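Local atomic coordinates of citrinin polyketide synthase (Monascus purpureus, PDB entry 5MPT), a protein that builds the polyketide precursor of the mycotoxin citrinin and is represented here by its C-methyltransferase domain, with S-adenosyl-L-homocysteine bound. Residues L225-M239 / R253-V265. Numbering follows the deposited sequence. Where two conformers were deposited one is given.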
loop_
_atom_site.group_PDB
_atom_site.type_symbol
_atom_site.label_atom_id
_atom_site.label_comp_id
_atom_site.label_asym_id
_atom_site.label_seq_id
_atom_site.Cartn_x
_atom_site.Cartn_y
_atom_site.Cartn_z
ATOM N N LEU A 225 -18.758 0.158 1.424
ATOM C CA LEU A 225 -20.020 0.545 2.056
ATOM C C LEU A 225 -21.153 0.588 1.048
ATOM O O LEU A 225 -22.199 -0.031 1.309
ATOM C CB LEU A 225 -19.852 1.886 2.778
ATOM C CG LEU A 225 -19.195 1.879 4.165
ATOM C CD1 LEU A 225 -18.082 0.844 4.263
ATOM C CD2 LEU A 225 -18.673 3.255 4.514
ATOM N N PRO A 226 -21.035 1.293 -0.087
ATOM C CA PRO A 226 -22.080 1.204 -1.121
ATOM C C PRO A 226 -22.311 -0.209 -1.590
ATOM O O PRO A 226 -23.456 -0.588 -1.888
ATOM C CB PRO A 226 -21.531 2.085 -2.251
ATOM C CG PRO A 226 -20.578 2.985 -1.606
ATOM C CD PRO A 226 -19.972 2.237 -0.472
ATOM N N LEU A 227 -21.243 -1.005 -1.686
ATOM C CA LEU A 227 -21.409 -2.410 -2.048
ATOM C C LEU A 227 -22.320 -3.133 -1.058
ATOM O O LEU A 227 -23.251 -3.833 -1.461
ATOM C CB LEU A 227 -20.048 -3.101 -2.130
ATOM C CG LEU A 227 -20.150 -4.609 -2.407
ATOM C CD1 LEU A 227 -20.726 -4.861 -3.799
ATOM C CD2 LEU A 227 -18.824 -5.322 -2.251
ATOM N N LEU A 228 -22.046 -3.007 0.241
ATOM C CA LEU A 228 -22.869 -3.707 1.228
ATOM C C LEU A 228 -24.282 -3.132 1.279
ATOM O O LEU A 228 -25.249 -3.859 1.527
ATOM C CB LEU A 228 -22.201 -3.625 2.596
ATOM C CG LEU A 228 -20.842 -4.327 2.665
ATOM C CD1 LEU A 228 -20.032 -3.864 3.851
ATOM C CD2 LEU A 228 -21.069 -5.818 2.734
ATOM N N GLU A 229 -24.413 -1.825 1.065
ATOM C CA GLU A 229 -25.724 -1.198 0.952
ATOM C C GLU A 229 -26.549 -1.854 -0.153
ATOM O O GLU A 229 -27.707 -2.231 0.059
ATOM C CB GLU A 229 -25.528 0.295 0.687
ATOM C CG GLU A 229 -26.765 1.169 0.717
ATOM C CD GLU A 229 -26.418 2.643 0.526
ATOM O OE1 GLU A 229 -25.711 2.971 -0.457
ATOM O OE2 GLU A 229 -26.834 3.468 1.367
ATOM N N ARG A 230 -25.955 -2.043 -1.328
ATOM C CA ARG A 230 -26.676 -2.589 -2.480
ATOM C C ARG A 230 -26.974 -4.075 -2.326
ATOM O O ARG A 230 -27.988 -4.562 -2.834
ATOM C CB ARG A 230 -25.866 -2.359 -3.761
ATOM C CG ARG A 230 -26.194 -3.338 -4.886
ATOM C CD ARG A 230 -25.579 -2.923 -6.207
ATOM N NE ARG A 230 -24.120 -2.991 -6.193
ATOM C CZ ARG A 230 -23.409 -4.076 -6.489
ATOM N NH1 ARG A 230 -24.008 -5.209 -6.822
ATOM N NH2 ARG A 230 -22.086 -4.028 -6.460
ATOM N N LEU A 231 -26.085 -4.822 -1.670
ATOM C CA LEU A 231 -26.354 -6.247 -1.477
ATOM C C LEU A 231 -27.481 -6.480 -0.475
ATOM O O LEU A 231 -28.231 -7.456 -0.609
ATOM C CB LEU A 231 -25.100 -6.988 -1.023
ATOM C CG LEU A 231 -23.953 -6.935 -2.027
ATOM C CD1 LEU A 231 -22.710 -7.588 -1.426
ATOM C CD2 LEU A 231 -24.355 -7.573 -3.394
ATOM N N GLY A 232 -27.626 -5.599 0.507
ATOM C CA GLY A 232 -28.748 -5.624 1.419
ATOM C C GLY A 232 -28.806 -6.792 2.377
ATOM O O GLY A 232 -29.875 -7.062 2.928
ATOM N N VAL A 233 -27.700 -7.492 2.610
ATOM C CA VAL A 233 -27.729 -8.555 3.614
ATOM C C VAL A 233 -27.256 -7.981 4.946
ATOM O O VAL A 233 -26.446 -7.045 4.969
ATOM C CB VAL A 233 -26.881 -9.769 3.206
ATOM C CG1 VAL A 233 -27.493 -10.458 1.972
ATOM C CG2 VAL A 233 -25.426 -9.355 2.995
ATOM N N PRO A 234 -27.731 -8.498 6.070
ATOM C CA PRO A 234 -27.357 -7.904 7.358
ATOM C C PRO A 234 -25.850 -7.912 7.553
ATOM O O PRO A 234 -25.169 -8.905 7.281
ATOM C CB PRO A 234 -28.070 -8.796 8.377
ATOM C CG PRO A 234 -29.151 -9.476 7.612
ATOM C CD PRO A 234 -28.622 -9.657 6.232
ATOM N N VAL A 235 -25.335 -6.786 8.029
ATOM C CA VAL A 235 -23.896 -6.580 8.156
ATOM C C VAL A 235 -23.635 -5.606 9.290
ATOM O O VAL A 235 -24.429 -4.701 9.556
ATOM C CB VAL A 235 -23.280 -6.056 6.836
ATOM C CG1 VAL A 235 -23.972 -4.779 6.404
ATOM C CG2 VAL A 235 -21.776 -5.798 6.993
ATOM N N GLU A 236 -22.507 -5.808 9.963
ATOM C CA GLU A 236 -21.906 -4.825 10.850
ATOM C C GLU A 236 -20.479 -4.625 10.365
ATOM O O GLU A 236 -19.683 -5.573 10.371
ATOM C CB GLU A 236 -21.954 -5.300 12.311
ATOM C CG GLU A 236 -23.376 -5.433 12.873
ATOM C CD GLU A 236 -23.448 -6.254 14.169
ATOM O OE1 GLU A 236 -22.381 -6.595 14.725
ATOM O OE2 GLU A 236 -24.576 -6.559 14.626
ATOM N N TYR A 237 -20.178 -3.409 9.885
ATOM C CA TYR A 237 -18.861 -3.042 9.359
ATOM C C TYR A 237 -18.154 -2.133 10.346
ATOM O O TYR A 237 -18.604 -1.010 10.590
ATOM C CB TYR A 237 -19.012 -2.341 8.025
ATOM C CG TYR A 237 -17.741 -2.208 7.229
ATOM C CD1 TYR A 237 -16.776 -1.266 7.559
ATOM C CD2 TYR A 237 -17.528 -3.006 6.118
ATOM C CE1 TYR A 237 -15.625 -1.133 6.793
ATOM C CE2 TYR A 237 -16.398 -2.880 5.352
ATOM C CZ TYR A 237 -15.443 -1.941 5.697
ATOM O OH TYR A 237 -14.314 -1.829 4.916
ATOM N N THR A 238 -17.061 -2.622 10.924
ATOM C CA THR A 238 -16.290 -1.872 11.893
ATOM C C THR A 238 -15.072 -1.329 11.159
ATOM O O THR A 238 -14.181 -2.085 10.747
ATOM C CB THR A 238 -15.914 -2.744 13.094
ATOM O OG1 THR A 238 -17.101 -3.299 13.679
ATOM C CG2 THR A 238 -15.183 -1.933 14.154
ATOM N N MET A 239 -15.057 -0.021 10.967
ATOM C CA MET A 239 -13.945 0.652 10.333
ATOM C C MET A 239 -12.984 1.108 11.423
ATOM O O MET A 239 -13.388 1.814 12.356
ATOM C CB MET A 239 -14.447 1.836 9.521
ATOM C CG MET A 239 -13.364 2.529 8.761
ATOM S SD MET A 239 -13.912 4.119 8.181
ATOM C CE MET A 239 -12.426 4.623 7.319
ATOM N N ARG A 253 -17.959 11.359 7.557
ATOM C CA ARG A 253 -18.103 11.030 6.140
ATOM C C ARG A 253 -19.082 9.879 5.911
ATOM O O ARG A 253 -19.959 9.959 5.042
ATOM C CB ARG A 253 -16.732 10.681 5.568
ATOM C CG ARG A 253 -16.693 10.309 4.105
ATOM C CD ARG A 253 -15.278 9.914 3.733
ATOM N NE ARG A 253 -15.106 9.702 2.305
ATOM C CZ ARG A 253 -13.996 9.223 1.755
ATOM N NH1 ARG A 253 -12.967 8.894 2.517
ATOM N NH2 ARG A 253 -13.919 9.051 0.446
ATOM N N PHE A 254 -18.940 8.792 6.674
ATOM C CA PHE A 254 -19.662 7.555 6.401
ATOM C C PHE A 254 -20.878 7.366 7.308
ATOM O O PHE A 254 -21.389 6.245 7.427
ATOM C CB PHE A 254 -18.704 6.370 6.519
ATOM C CG PHE A 254 -17.586 6.385 5.503
ATOM C CD1 PHE A 254 -17.857 6.518 4.138
ATOM C CD2 PHE A 254 -16.272 6.262 5.904
ATOM C CE1 PHE A 254 -16.831 6.528 3.203
ATOM C CE2 PHE A 254 -15.245 6.273 4.972
ATOM C CZ PHE A 254 -15.531 6.407 3.618
ATOM N N LYS A 255 -21.363 8.445 7.927
ATOM C CA LYS A 255 -22.540 8.360 8.788
ATOM C C LYS A 255 -23.750 7.848 8.024
ATOM O O LYS A 255 -24.586 7.131 8.584
ATOM C CB LYS A 255 -22.843 9.732 9.385
ATOM C CG LYS A 255 -23.968 9.731 10.394
ATOM C CD LYS A 255 -24.373 11.145 10.763
ATOM C CE LYS A 255 -25.535 11.145 11.743
ATOM N NZ LYS A 255 -25.197 10.437 13.007
ATOM N N LYS A 256 -23.872 8.228 6.753
ATOM C CA LYS A 256 -24.945 7.788 5.868
ATOM C C LYS A 256 -25.343 6.342 6.116
ATOM O O LYS A 256 -26.527 5.998 6.048
ATOM C CB LYS A 256 -24.509 7.952 4.407
ATOM C CG LYS A 256 -25.461 7.367 3.376
ATOM C CD LYS A 256 -24.913 7.519 1.969
ATOM C CE LYS A 256 -25.909 7.023 0.922
ATOM N NZ LYS A 256 -25.440 7.257 -0.477
ATOM N N TYR A 257 -24.367 5.487 6.393
ATOM C CA TYR A 257 -24.617 4.057 6.427
ATOM C C TYR A 257 -24.906 3.618 7.860
ATOM O O TYR A 257 -24.078 3.861 8.750
ATOM C CB TYR A 257 -23.427 3.306 5.853
ATOM C CG TYR A 257 -23.034 3.775 4.466
ATOM C CD1 TYR A 257 -23.623 3.231 3.331
ATOM C CD2 TYR A 257 -22.082 4.762 4.293
ATOM C CE1 TYR A 257 -23.276 3.650 2.074
ATOM C CE2 TYR A 257 -21.722 5.190 3.018
ATOM C CZ TYR A 257 -22.324 4.631 1.917
ATOM O OH TYR A 257 -21.982 5.044 0.641
ATOM N N PRO A 258 -26.057 2.995 8.135
ATOM C CA PRO A 258 -26.420 2.693 9.524
ATOM C C PRO A 258 -25.788 1.426 10.067
ATOM O O PRO A 258 -25.905 1.164 11.274
ATOM C CB PRO A 258 -27.939 2.541 9.442
ATOM C CG PRO A 258 -28.142 1.896 8.105
ATOM C CD PRO A 258 -27.076 2.490 7.193
ATOM N N PHE A 259 -25.142 0.631 9.215
ATOM C CA PHE A 259 -24.490 -0.601 9.623
ATOM C C PHE A 259 -23.042 -0.376 10.064
ATOM O O PHE A 259 -22.279 -1.342 10.161
ATOM C CB PHE A 259 -24.545 -1.631 8.485
ATOM C CG PHE A 259 -23.954 -1.143 7.160
ATOM C CD1 PHE A 259 -22.580 -1.030 6.992
ATOM C CD2 PHE A 259 -24.776 -0.822 6.095
ATOM C CE1 PHE A 259 -22.037 -0.594 5.797
ATOM C CE2 PHE A 259 -24.241 -0.388 4.888
ATOM C CZ PHE A 259 -22.867 -0.271 4.740
ATOM N N MET A 260 -22.656 0.859 10.359
ATOM C CA MET A 260 -21.258 1.186 10.609
ATOM C C MET A 260 -20.972 1.310 12.096
ATOM O O MET A 260 -21.771 1.861 12.858
ATOM C CB MET A 260 -20.869 2.492 9.914
ATOM C CG MET A 260 -20.867 2.399 8.410
ATOM S SD MET A 260 -19.682 1.212 7.736
ATOM C CE MET A 260 -18.146 1.951 8.287
ATOM N N LYS A 261 -19.822 0.783 12.489
ATOM C CA LYS A 261 -19.182 1.084 13.753
ATOM C C LYS A 261 -17.814 1.670 13.409
ATOM O O LYS A 261 -17.235 1.343 12.369
ATOM C CB LYS A 261 -19.041 -0.171 14.635
ATOM C CG LYS A 261 -20.312 -1.054 14.771
ATOM C CD LYS A 261 -21.471 -0.373 15.500
ATOM C CE LYS A 261 -21.196 -0.165 16.983
ATOM N NZ LYS A 261 -22.341 0.505 17.676
ATOM N N PHE A 262 -17.305 2.561 14.265
ATOM C CA PHE A 262 -16.007 3.201 14.071
ATOM C C PHE A 262 -15.197 3.117 15.362
ATOM O O PHE A 262 -15.720 3.409 16.440
ATOM C CB PHE A 262 -16.147 4.688 13.684
ATOM C CG PHE A 262 -16.986 4.930 12.478
ATOM C CD1 PHE A 262 -18.371 4.935 12.569
ATOM C CD2 PHE A 262 -16.397 5.160 11.250
ATOM C CE1 PHE A 262 -19.150 5.159 11.449
ATOM C CE2 PHE A 262 -17.170 5.380 10.144
ATOM C CZ PHE A 262 -18.548 5.381 10.243
ATOM N N LYS A 263 -13.912 2.761 15.258
ATOM C CA LYS A 263 -13.103 2.522 16.452
ATOM C C LYS A 263 -11.612 2.591 16.110
ATOM O O LYS A 263 -11.197 2.198 15.015
ATOM C CB LYS A 263 -13.449 1.158 17.094
ATOM C CG LYS A 263 -12.720 0.858 18.419
ATOM C CD LYS A 263 -13.123 -0.512 19.040
ATOM C CE LYS A 263 -12.455 -0.760 20.415
ATOM N NZ LYS A 263 -12.863 -2.055 21.043
ATOM N N VAL A 264 -10.820 3.122 17.052
ATOM C CA VAL A 264 -9.358 3.101 16.974
ATOM C C VAL A 264 -8.857 1.724 17.392
ATOM O O VAL A 264 -9.140 1.260 18.504
ATOM C CB VAL A 264 -8.750 4.191 17.876
ATOM C CG1 VAL A 264 -7.226 4.154 17.811
ATOM C CG2 VAL A 264 -9.265 5.576 17.480
ATOM N N VAL A 265 -8.090 1.071 16.521
ATOM C CA VAL A 265 -7.569 -0.263 16.803
ATOM C C VAL A 265 -6.139 -0.338 16.298
ATOM O O VAL A 265 -5.860 0.017 15.148
ATOM C CB VAL A 265 -8.412 -1.379 16.162
ATOM C CG1 VAL A 265 -7.724 -2.743 16.345
ATOM C CG2 VAL A 265 -9.802 -1.376 16.739
#
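F254, past the end of helix 244-253, presents one ring face to L225 of helix 221-231, whose CD2 lies 3.4 Å from F254 CD1. M239 reaches the same ring obliquely through its sulfur, a Met-aromatic contact made by an extended side chain with CG anti to the backbone N. K256 NZ stays 4.3 Å from E229 OE1, too far for a salt bridge but probably mildly favourable. Y257 lies across L225 CB, 3.7 Å from the ring centroid and almost on the ring normal, with K256 CD on the opposite face. OE1 of E229 comes to the ring edge, the carboxylate turned 48° from the ring plane, and the Y257 hydroxyl ends against the P226 ring.

A type I turn, Y257 to M260, leads into strand 260-264, an edge strand of the seven-stranded methyltransferase sheet. With helix 244-253 and strand 235-241 it forms a parallel beta-alpha-beta unit of the Rossmann-like fold. F259 is wedged between helix 221-231 and strand 235-241: V235 CG1 packs over a ring face, and the L225 carbonyl oxygen and Y237 CB meet the ring edge. F259 O accepts a nearly straight hydrogen bond from Y237 N (3.0 Å). In one of its two conformers, M260, bent at chi2 and chi3 (-62° and -63°), runs alongside Y237 in the same direction, bringing CE 3.6 Å from Y237 CD1 and its sulfur against L225 CG; the Y237 hydroxyl hydrogen-bonds to E212. On the sheet face opposite Y237 and M260, K261 lays its CB beside T238 OG1, while its backbone N and O hydrogen-bond to Y237 O and M239 N. F262 meets the M239 sulfur obliquely, and K263 N closes the ladder on M239 O at 3.1 Å, two residues before V265 touches the bound S-adenosyl-L-homocysteine.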